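Local coordinates for protein glycerate dehydrogenase (Bacillus sp. 5mfcol3.1, PDB 6P2I) that probably reduces acyclic imino acids to amino acids with NADPH as hydride donor, using a fold of the D-2-hydroxyacid dehydrogenase family, at residues Thr10-Ser14 and Trp15-Lys19; Thr53-Thr56 and Lys57-Glu61; Leu110-Asn114 and Arg115-Gln119; Ile264-Asn267 and Asn268-Leu271. One frame throughout, in Å; residues are numbered along the deposited sequence.

Contact 1: Thr10-Ser14 and Trp15-Lys19; sequences TYLPS and WVINK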
loop_
_atom_site.group_PDB
_atom_site.type_symbol
_atom_site.label_atom_id
_atom_site.label_comp_id
_atom_site.label_asym_id
_atom_site.label_seq_id
_atom_site.Cartn_x
_atom_site.Cartn_y
_atom_site.Cartn_z
ATOM N N THR A 10 11.349 -15.540 18.031
ATOM C CA THR A 10 11.592 -14.982 16.707
ATOM C C THR A 10 12.817 -14.089 16.728
ATOM O O THR A 10 13.666 -14.152 15.826
ATOM C CB THR A 10 10.382 -14.193 16.239
ATOM O OG1 THR A 10 9.314 -15.101 15.957
ATOM C CG2 THR A 10 10.746 -13.390 14.977
ATOM N N TYR A 11 12.946 -13.282 17.778
ATOM C CA TYR A 11 13.999 -12.277 17.869
ATOM C C TYR A 11 14.437 -12.170 19.320
ATOM O O TYR A 11 13.607 -11.938 20.204
ATOM C CB TYR A 11 13.489 -10.929 17.336
ATOM C CG TYR A 11 14.526 -9.834 17.292
ATOM C CD1 TYR A 11 15.673 -9.968 16.520
ATOM C CD2 TYR A 11 14.351 -8.658 18.016
ATOM C CE1 TYR A 11 16.632 -8.964 16.476
ATOM C CE2 TYR A 11 15.297 -7.646 17.975
ATOM C CZ TYR A 11 16.430 -7.803 17.206
ATOM O OH TYR A 11 17.371 -6.801 17.155
ATOM N N LEU A 12 15.730 -12.374 19.566
ATOM C CA LEU A 12 16.295 -12.287 20.909
ATOM C C LEU A 12 17.790 -12.072 20.750
ATOM O O LEU A 12 18.595 -13.001 20.903
ATOM C CB LEU A 12 15.984 -13.533 21.745
ATOM C CG LEU A 12 16.241 -13.346 23.253
ATOM C CD1 LEU A 12 15.167 -12.453 23.904
ATOM C CD2 LEU A 12 16.333 -14.697 23.970
ATOM N N PRO A 13 18.192 -10.845 20.442
ATOM C CA PRO A 13 19.596 -10.577 20.132
ATOM C C PRO A 13 20.455 -10.654 21.379
ATOM O O PRO A 13 19.961 -10.667 22.510
ATOM C CB PRO A 13 19.559 -9.158 19.558
ATOM C CG PRO A 13 18.348 -8.539 20.186
ATOM C CD PRO A 13 17.341 -9.646 20.347
ATOM N N SER A 14 21.772 -10.700 21.144
ATOM C CA SER A 14 22.730 -10.878 22.230
ATOM C C SER A 14 22.579 -9.809 23.302
ATOM O O SER A 14 22.713 -10.103 24.497
ATOM C CB SER A 14 24.156 -10.866 21.681
ATOM O OG SER A 14 24.392 -11.988 20.850
ATOM N N TRP A 15 22.329 -8.557 22.900
ATOM C CA TRP A 15 22.266 -7.501 23.904
ATOM C C TRP A 15 21.114 -7.729 24.875
ATOM O O TRP A 15 21.241 -7.422 26.067
ATOM C CB TRP A 15 22.180 -6.122 23.243
ATOM C CG TRP A 15 20.851 -5.687 22.698
ATOM C CD1 TRP A 15 20.453 -5.725 21.387
ATOM C CD2 TRP A 15 19.774 -5.079 23.425
ATOM N NE1 TRP A 15 19.184 -5.199 21.257
ATOM C CE2 TRP A 15 18.747 -4.791 22.490
ATOM C CE3 TRP A 15 19.570 -4.757 24.771
ATOM C CZ2 TRP A 15 17.536 -4.210 22.863
ATOM C CZ3 TRP A 15 18.364 -4.174 25.139
ATOM C CH2 TRP A 15 17.364 -3.907 24.190
ATOM N N VAL A 16 20.023 -8.327 24.404
ATOM C CA VAL A 16 18.891 -8.617 25.278
ATOM C C VAL A 16 19.199 -9.800 26.177
ATOM O O VAL A 16 18.882 -9.780 27.370
ATOM C CB VAL A 16 17.624 -8.864 24.450
ATOM C CG1 VAL A 16 16.476 -9.295 25.353
ATOM C CG2 VAL A 16 17.253 -7.614 23.674
ATOM N N ILE A 17 19.798 -10.853 25.619
ATOM C CA ILE A 17 20.206 -11.986 26.448
ATOM C C ILE A 17 21.141 -11.519 27.553
ATOM O O ILE A 17 20.995 -11.910 28.718
ATOM C CB ILE A 17 20.849 -13.080 25.575
ATOM C CG1 ILE A 17 19.805 -13.648 24.611
ATOM C CG2 ILE A 17 21.464 -14.190 26.450
ATOM C CD1 ILE A 17 20.383 -14.544 23.537
ATOM N N ASN A 18 22.107 -10.661 27.216
ATOM C CA ASN A 18 23.030 -10.170 28.237
ATOM C C ASN A 18 22.301 -9.320 29.271
ATOM O O ASN A 18 22.557 -9.433 30.475
ATOM C CB ASN A 18 24.153 -9.359 27.586
ATOM C CG ASN A 18 25.051 -10.208 26.701
ATOM O OD1 ASN A 18 25.165 -11.417 26.897
ATOM N ND2 ASN A 18 25.704 -9.573 25.728
ATOM N N LYS A 19 21.375 -8.472 28.815
ATOM C CA LYS A 19 20.639 -7.625 29.749
ATOM C C LYS A 19 19.793 -8.457 30.711
ATOM O O LYS A 19 19.773 -8.197 31.921
ATOM C CB LYS A 19 19.768 -6.638 28.970
ATOM C CG LYS A 19 18.842 -5.810 29.843
ATOM C CD LYS A 19 19.629 -4.931 30.789
ATOM C CE LYS A 19 19.904 -3.583 30.168
ATOM N NZ LYS A 19 18.663 -2.771 30.038
#
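Pro13 O is gripped by two amides of the first helical turn: Ile17 N at 3.1 Å in a straight bond (N-H...O 168°) that arrives in the carbonyl plane, and Val16 N in a weak, strongly bent one. The next carbonyl follows suit, Asn18 N reaching Ser14 O at 2.8 Å. Pro13 is thus the N-cap residue, and its ring packs against the first turn: CG lies 3.6 Å from Trp15 NE1 and 3.8 Å from Val16 CG2, with the proline and tryptophan side chains running side by side and pointing the same way. Trp15 can double back like this because its CG sits between the backbone N and the carbonyl carbon (chi1 78°), which also lays the indole over Val16 CG2. Leu12 crosses both Val16 and Ile17 at about a right angle, CD1 meeting Val16 CG1 at 3.7 Å and CD2 meeting Ile17 CG1 at 3.7 Å. Leu12 and Ile17, at N' and N4 about the cap, form a hydrophobic staple. Helix 14-23 starts here, after the loop that follows strand 2-5. Leu12 rests on strand 25-28, while helix 280-298 lies against Tyr11, Trp15 and Val16, its Glu284 accepting from Trp15 NE1 and pairing with Tyr11 OH.

Contact 2: Thr53-Thr56 and Lys57-Glu61; sequences TSIT and KEMIE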
loop_
_atom_site.group_PDB
_atom_site.type_symbol
_atom_site.label_atom_id
_atom_site.label_comp_id
_atom_site.label_asym_id
_atom_site.label_seq_id
_atom_site.Cartn_x
_atom_site.Cartn_y
_atom_site.Cartn_z
ATOM N N THR A 53 3.340 -21.049 22.775
ATOM C CA THR A 53 2.794 -22.235 23.406
ATOM C C THR A 53 1.489 -21.921 24.113
ATOM O O THR A 53 1.434 -21.019 24.954
ATOM C CB THR A 53 3.816 -22.809 24.387
ATOM O OG1 THR A 53 5.005 -23.117 23.659
ATOM C CG2 THR A 53 3.285 -24.062 25.077
ATOM N N SER A 54 0.453 -22.686 23.787
ATOM C CA SER A 54 -0.804 -22.588 24.512
ATOM C C SER A 54 -0.604 -23.004 25.960
ATOM O O SER A 54 0.043 -24.016 26.247
ATOM C CB SER A 54 -1.861 -23.466 23.852
ATOM O OG SER A 54 -2.284 -22.882 22.634
ATOM N N ILE A 55 -1.164 -22.225 26.876
ATOM C CA ILE A 55 -1.099 -22.528 28.302
ATOM C C ILE A 55 -2.538 -22.615 28.790
ATOM O O ILE A 55 -3.222 -21.597 28.951
ATOM C CB ILE A 55 -0.281 -21.495 29.087
ATOM C CG1 ILE A 55 1.164 -21.505 28.581
ATOM C CG2 ILE A 55 -0.341 -21.800 30.576
ATOM C CD1 ILE A 55 2.084 -20.463 29.207
ATOM N N THR A 56 -3.004 -23.837 29.016
ATOM C CA THR A 56 -4.393 -24.122 29.333
ATOM C C THR A 56 -4.591 -24.253 30.836
ATOM O O THR A 56 -3.645 -24.428 31.610
ATOM C CB THR A 56 -4.842 -25.412 28.645
ATOM O OG1 THR A 56 -4.119 -26.517 29.205
ATOM C CG2 THR A 56 -4.569 -25.339 27.150
ATOM N N LYS A 57 -5.863 -24.191 31.243
ATOM C CA LYS A 57 -6.190 -24.369 32.652
ATOM C C LYS A 57 -5.687 -25.712 33.166
ATOM O O LYS A 57 -5.154 -25.795 34.275
ATOM C CB LYS A 57 -7.701 -24.236 32.860
ATOM C CG LYS A 57 -8.198 -24.748 34.198
ATOM C CD LYS A 57 -9.601 -25.325 34.094
ATOM C CE LYS A 57 -10.075 -25.867 35.439
ATOM N NZ LYS A 57 -11.347 -25.247 35.904
ATOM N N GLU A 58 -5.822 -26.766 32.359
ATOM C CA GLU A 58 -5.348 -28.084 32.776
ATOM C C GLU A 58 -3.848 -28.070 33.047
ATOM O O GLU A 58 -3.371 -28.727 33.984
ATOM C CB GLU A 58 -5.687 -29.120 31.706
ATOM C CG GLU A 58 -7.179 -29.422 31.556
ATOM C CD GLU A 58 -7.958 -28.301 30.873
ATOM O OE1 GLU A 58 -9.184 -28.219 31.089
ATOM O OE2 GLU A 58 -7.352 -27.494 30.132
ATOM N N MET A 59 -3.092 -27.326 32.232
ATOM C CA MET A 59 -1.659 -27.148 32.454
ATOM C C MET A 59 -1.381 -26.320 33.700
ATOM O O MET A 59 -0.494 -26.656 34.491
ATOM C CB MET A 59 -1.011 -26.477 31.237
ATOM C CG MET A 59 -0.938 -27.349 30.005
ATOM S SD MET A 59 -0.602 -26.404 28.518
ATOM C CE MET A 59 1.063 -25.826 28.858
ATOM N N ILE A 60 -2.112 -25.217 33.876
ATOM C CA ILE A 60 -1.842 -24.301 34.982
ATOM C C ILE A 60 -2.084 -24.975 36.325
ATOM O O ILE A 60 -1.365 -24.718 37.298
ATOM C CB ILE A 60 -2.692 -23.023 34.806
ATOM C CG1 ILE A 60 -2.245 -22.266 33.553
ATOM C CG2 ILE A 60 -2.608 -22.125 36.032
ATOM C CD1 ILE A 60 -3.333 -21.435 32.912
ATOM N N GLU A 61 -3.069 -25.873 36.400
ATOM C CA GLU A 61 -3.298 -26.601 37.641
ATOM C C GLU A 61 -2.105 -27.469 38.025
ATOM O O GLU A 61 -1.942 -27.787 39.208
ATOM C CB GLU A 61 -4.564 -27.443 37.513
ATOM C CG GLU A 61 -5.792 -26.608 37.174
ATOM C CD GLU A 61 -7.087 -27.395 37.195
ATOM O OE1 GLU A 61 -7.091 -28.557 36.735
ATOM O OE2 GLU A 61 -8.101 -26.848 37.680
#
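The carboxylate of Glu58 is the flat side-chain group that meets the preceding loop here, its OE2 lying 3.5 Å from Thr56 OG1 and 3.6 Å from Thr56 CB. A bend at chi2 (73°) folds the glutamate back over the N-terminal end of its own short helix to make this approach. Thr56 is the N-cap, and with Met59 it forms a capping box. One arm is the bond from Met59 N to Thr56 OG1 (3.3 Å), possible because OG1 is held between the backbone N and the carbonyl carbon (chi1 66°). The return arm is unusual in using sulfur: Thr56 N points almost straight at Met59 SD, a weak bond of 3.6 Å. The methionine then turns at chi3, so that CE comes 3.3 Å from Ser54 O and passes near Ile55 CA. Behind the cap, Ile60 N donates to Thr56 O at 2.8 Å, and Ile60 CG1 lies 3.6 Å from Ile55 CG2, the two isoleucines meeting at about a right angle. An alanine in place of Met59 would probably leave Thr56 N without its sulfur acceptor and open a gap under Ser54 and Ile55, where the side chain also packs on Glu35 and Ala38 of helix 35-43. The chemistry is that of a helix start held by reciprocal bonds between Thr56 and Met59, one to oxygen and one weak but straight to sulfur; the negative charge of Glu58 near this N-terminal end probably interacts favourably with the helix dipole.

Contact 3: Leu110-Asn114 and Arg115-Gln119; sequences LFAVN and RKILQ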
loop_
_atom_site.group_PDB
_atom_site.type_symbol
_atom_site.label_atom_id
_atom_site.label_comp_id
_atom_site.label_asym_id
_atom_site.label_seq_id
_atom_site.Cartn_x
_atom_site.Cartn_y
_atom_site.Cartn_z
ATOM N N LEU A 110 -4.520 -3.071 1.871
ATOM C CA LEU A 110 -5.601 -2.349 1.212
ATOM C C LEU A 110 -5.209 -1.949 -0.203
ATOM O O LEU A 110 -5.973 -2.147 -1.147
ATOM C CB LEU A 110 -5.979 -1.115 2.041
ATOM C CG LEU A 110 -6.902 -0.063 1.418
ATOM C CD1 LEU A 110 -8.242 -0.661 1.006
ATOM C CD2 LEU A 110 -7.110 1.090 2.401
ATOM N N PHE A 111 -4.009 -1.391 -0.358
ATOM C CA PHE A 111 -3.546 -0.991 -1.684
ATOM C C PHE A 111 -3.298 -2.206 -2.574
ATOM O O PHE A 111 -3.613 -2.179 -3.765
ATOM C CB PHE A 111 -2.272 -0.151 -1.555
ATOM C CG PHE A 111 -2.514 1.291 -1.171
ATOM C CD1 PHE A 111 -3.464 2.066 -1.844
ATOM C CD2 PHE A 111 -1.783 1.875 -0.144
ATOM C CE1 PHE A 111 -3.679 3.400 -1.476
ATOM C CE2 PHE A 111 -1.990 3.181 0.229
ATOM C CZ PHE A 111 -2.931 3.957 -0.450
ATOM N N ALA A 112 -2.742 -3.290 -2.012
ATOM C CA ALA A 112 -2.511 -4.495 -2.804
ATOM C C ALA A 112 -3.823 -5.055 -3.343
ATOM O O ALA A 112 -3.887 -5.520 -4.486
ATOM C CB ALA A 112 -1.780 -5.541 -1.954
ATOM N N VAL A 113 -4.887 -5.011 -2.535
ATOM C CA VAL A 113 -6.201 -5.434 -3.014
ATOM C C VAL A 113 -6.733 -4.441 -4.037
ATOM O O VAL A 113 -7.156 -4.821 -5.138
ATOM C CB VAL A 113 -7.182 -5.578 -1.837
ATOM C CG1 VAL A 113 -8.603 -5.825 -2.345
ATOM C CG2 VAL A 113 -6.747 -6.704 -0.882
ATOM N N ASN A 114 -6.719 -3.150 -3.681
ATOM C CA ASN A 114 -7.373 -2.140 -4.502
ATOM C C ASN A 114 -6.738 -2.050 -5.877
ATOM O O ASN A 114 -7.439 -1.889 -6.879
ATOM C CB ASN A 114 -7.312 -0.778 -3.808
ATOM C CG ASN A 114 -8.658 -0.324 -3.326
ATOM O OD1 ASN A 114 -9.508 -1.145 -2.974
ATOM N ND2 ASN A 114 -8.876 0.990 -3.318
ATOM N N ARG A 115 -5.416 -2.151 -5.943
ATOM C CA ARG A 115 -4.696 -1.992 -7.198
ATOM C C ARG A 115 -4.432 -3.327 -7.878
ATOM O O ARG A 115 -3.811 -3.350 -8.947
ATOM C CB ARG A 115 -3.365 -1.247 -6.953
ATOM C CG ARG A 115 -3.477 0.140 -6.292
ATOM C CD ARG A 115 -4.443 0.983 -7.082
ATOM N NE ARG A 115 -4.641 2.353 -6.610
ATOM C CZ ARG A 115 -4.232 3.444 -7.271
ATOM N NH1 ARG A 115 -3.514 3.335 -8.369
ATOM N NH2 ARG A 115 -4.530 4.650 -6.817
ATOM N N LYS A 116 -4.893 -4.435 -7.282
ATOM C CA LYS A 116 -4.691 -5.781 -7.824
ATOM C C LYS A 116 -3.226 -6.007 -8.163
ATOM O O LYS A 116 -2.874 -6.471 -9.250
ATOM C CB LYS A 116 -5.590 -6.034 -9.038
ATOM C CG LYS A 116 -7.077 -6.051 -8.712
ATOM C CD LYS A 116 -7.922 -6.442 -9.928
ATOM C CE LYS A 116 -9.406 -6.448 -9.585
ATOM N NZ LYS A 116 -9.931 -5.079 -9.308
ATOM N N ILE A 117 -2.368 -5.697 -7.183
ATOM C CA ILE A 117 -0.920 -5.757 -7.383
ATOM C C ILE A 117 -0.481 -7.137 -7.866
ATOM O O ILE A 117 0.405 -7.252 -8.721
ATOM C CB ILE A 117 -0.194 -5.352 -6.086
ATOM C CG1 ILE A 117 -0.409 -3.858 -5.799
ATOM C CG2 ILE A 117 1.296 -5.664 -6.181
ATOM C CD1 ILE A 117 0.311 -2.918 -6.792
ATOM N N LEU A 118 -1.063 -8.211 -7.312
ATOM C CA LEU A 118 -0.677 -9.549 -7.748
ATOM C C LEU A 118 -0.904 -9.729 -9.246
ATOM O O LEU A 118 -0.013 -10.196 -9.973
ATOM C CB LEU A 118 -1.451 -10.602 -6.953
ATOM C CG LEU A 118 -1.215 -10.573 -5.442
ATOM C CD1 LEU A 118 -2.094 -11.610 -4.758
ATOM C CD2 LEU A 118 0.256 -10.826 -5.141
ATOM N N GLN A 119 -2.098 -9.361 -9.727
ATOM C CA GLN A 119 -2.424 -9.519 -11.143
ATOM C C GLN A 119 -1.674 -8.518 -12.004
ATOM O O GLN A 119 -1.314 -8.820 -13.152
ATOM C CB GLN A 119 -3.928 -9.354 -11.358
ATOM C CG GLN A 119 -4.792 -10.503 -10.862
ATOM C CD GLN A 119 -5.092 -10.431 -9.372
ATOM O OE1 GLN A 119 -4.820 -9.427 -8.710
ATOM N NE2 GLN A 119 -5.667 -11.504 -8.840
HETATM O O HOH W 1 -3.423 -8.101 -5.526
HETATM O O HOH W 2 -9.598 -4.902 -6.645
HETATM O O HOH W 3 -7.826 -2.699 -9.658
#
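Arg115 lays the root of its side chain over the carbonyl oxygen of Phe111, with CB at 3.3 Å and CG at 3.4 Å, while its own N donates to that Phe111 O at 2.8 Å. The chain then bends at chi2 (-53°) and carries the guanidinium across to the second subunit, where NH2 bonds Ala101 O and NH1 bonds Ala276 O. A leucine here would probably leave those two carbonyls of the neighbouring subunit without their charged donor. Lys116, with positive phi, ends helix 99-114 in a Schellman motif: Ile117 N reaches back to Ala112 O (3.1 Å) on a lone pair, whereas Lys116 N approaches Val113 O (3.1 Å) from above the carbonyl plane. Ile117 CG1 packs on Ala112 CA at 3.7 Å. Waters bind the carbonyls at the helix end: one donates to Ala112 O and accepts from Leu118 N, and two more link Val113 O and Asn114 O to Lys116 NZ. Lys116 both closes one helix and stands at the N-cap of the next, 117-125. Val113 and Asn114 lie on strand 223-226, Ala112, Val113 and Leu118 on strand 269-271, and Phe111 packs on Ala108 of the second subunit.

Contact 4: Ile264-Asn267 and Asn268-Leu271; sequences IGLN and NVVL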
loop_
_atom_site.group_PDB
_atom_site.type_symbol
_atom_site.label_atom_id
_atom_site.label_comp_id
_atom_site.label_asym_id
_atom_site.label_seq_id
_atom_site.Cartn_x
_atom_site.Cartn_y
_atom_site.Cartn_z
ATOM N N ILE A 264 -7.407 -19.949 -0.316
ATOM C CA ILE A 264 -6.139 -19.930 -1.047
ATOM C C ILE A 264 -6.352 -19.965 -2.559
ATOM O O ILE A 264 -5.465 -19.556 -3.319
ATOM C CB ILE A 264 -5.241 -21.097 -0.558
ATOM C CG1 ILE A 264 -4.304 -20.610 0.543
ATOM C CG2 ILE A 264 -4.438 -21.732 -1.679
ATOM C CD1 ILE A 264 -5.014 -20.183 1.766
ATOM N N GLY A 265 -7.525 -20.398 -3.015
ATOM C CA GLY A 265 -7.855 -20.450 -4.422
ATOM C C GLY A 265 -8.411 -19.172 -5.014
ATOM O O GLY A 265 -8.599 -19.094 -6.235
ATOM N N LEU A 266 -8.672 -18.161 -4.192
ATOM C CA LEU A 266 -9.358 -16.952 -4.634
ATOM C C LEU A 266 -8.394 -15.950 -5.257
ATOM O O LEU A 266 -7.286 -15.735 -4.757
ATOM C CB LEU A 266 -10.072 -16.283 -3.463
ATOM C CG LEU A 266 -11.198 -17.043 -2.773
ATOM C CD1 LEU A 266 -11.562 -16.327 -1.477
ATOM C CD2 LEU A 266 -12.392 -17.146 -3.691
ATOM N N ASN A 267 -8.847 -15.311 -6.331
ATOM C CA ASN A 267 -8.077 -14.283 -7.022
ATOM C C ASN A 267 -8.429 -12.873 -6.570
ATOM O O ASN A 267 -8.013 -11.904 -7.218
ATOM C CB ASN A 267 -8.275 -14.399 -8.532
ATOM C CG ASN A 267 -9.732 -14.214 -8.958
ATOM O OD1 ASN A 267 -10.599 -13.873 -8.150
ATOM N ND2 ASN A 267 -10.002 -14.445 -10.239
ATOM N N ASN A 268 -9.208 -12.731 -5.502
ATOM C CA ASN A 268 -9.521 -11.415 -4.961
ATOM C C ASN A 268 -9.160 -11.334 -3.486
ATOM O O ASN A 268 -9.763 -10.567 -2.732
ATOM C CB ASN A 268 -10.994 -11.053 -5.188
ATOM C CG ASN A 268 -11.961 -12.119 -4.680
ATOM O OD1 ASN A 268 -11.555 -13.151 -4.143
ATOM N ND2 ASN A 268 -13.254 -11.859 -4.841
ATOM N N VAL A 269 -8.178 -12.126 -3.054
ATOM C CA VAL A 269 -7.604 -11.975 -1.725
ATOM C C VAL A 269 -6.108 -11.752 -1.876
ATOM O O VAL A 269 -5.477 -12.216 -2.832
ATOM C CB VAL A 269 -7.880 -13.192 -0.804
ATOM C CG1 VAL A 269 -9.378 -13.415 -0.657
ATOM C CG2 VAL A 269 -7.186 -14.440 -1.335
ATOM N N VAL A 270 -5.552 -11.013 -0.930
ATOM C CA VAL A 270 -4.117 -10.882 -0.750
ATOM C C VAL A 270 -3.802 -11.431 0.633
ATOM O O VAL A 270 -4.412 -11.009 1.622
ATOM C CB VAL A 270 -3.663 -9.417 -0.893
ATOM C CG1 VAL A 270 -2.184 -9.261 -0.592
ATOM C CG2 VAL A 270 -3.991 -8.913 -2.306
ATOM N N LEU A 271 -2.885 -12.390 0.696
ATOM C CA LEU A 271 -2.572 -13.091 1.935
ATOM C C LEU A 271 -1.154 -12.773 2.382
ATOM O O LEU A 271 -0.233 -12.749 1.563
ATOM C CB LEU A 271 -2.711 -14.598 1.735
ATOM C CG LEU A 271 -4.065 -15.035 1.199
ATOM C CD1 LEU A 271 -4.040 -16.516 0.869
ATOM C CD2 LEU A 271 -5.157 -14.717 2.220
#
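Leu266 and Val269 cross obliquely round the tight bend before the strand, CD1 of the leucine 3.7 Å from CG1 of the valine, while the other valine branch, CG2, lies 3.7 Å from the backbone Leu266 O. Farther along, Ile264 and Leu271 meet at about a right angle, their two CD1 methyls 3.9 Å apart; the isoleucine's CB points off, yet its end swings back to reach the leucine. The amides of Asn267 and Asn268 follow one another with planes turned 76° apart, so they do not stack. In both residues CG stands between the backbone N and the carbonyl carbon; in Asn268 (chi1 53°) this tucks OD1 against the aliphatic Leu266 CB at 3.5 Å. That oxygen is buried with no hydrogen-bond partner in the model, whereas ND2 of the same amide is satisfied by Leu242 O. No hydrogen bond joins the two segments; the side-chain contacts between them are mostly apolar. Strand 269-271 is the last strand of the seven-stranded parallel Rossmann-type sheet within this chain, bonded through its backbone to strand 249-252. Helix 235-243 covers Leu266 and Val269, helix 99-114 lies on Val270, and Arg125 of the second subunit bonds the carbonyls of Ile264 and Leu266.

How the contacts relate
Contacts 1 and 2 both cap a helix start after a strand of the five-stranded sheet, and neither touches the other, nearest atoms about 11 Å apart. Contact 1 is largely a surface feature and contact 2 partly buried; one is headed by a proline, the other by a threonine. Contacts 3 and 4 belong to the seven-stranded nucleotide-binding part, with centres 11 Å apart. They touch where helix 99-114 packs on strand 269-271, and Gln119 NE2 makes a weak bond to Asn267 O. Both also face the second subunit. Contact 3, buried, relies on backbone bonds, water and an arginine reaching into that subunit; contact 4, partly buried, mainly on apolar packing, with no hydrogen bond between its segments.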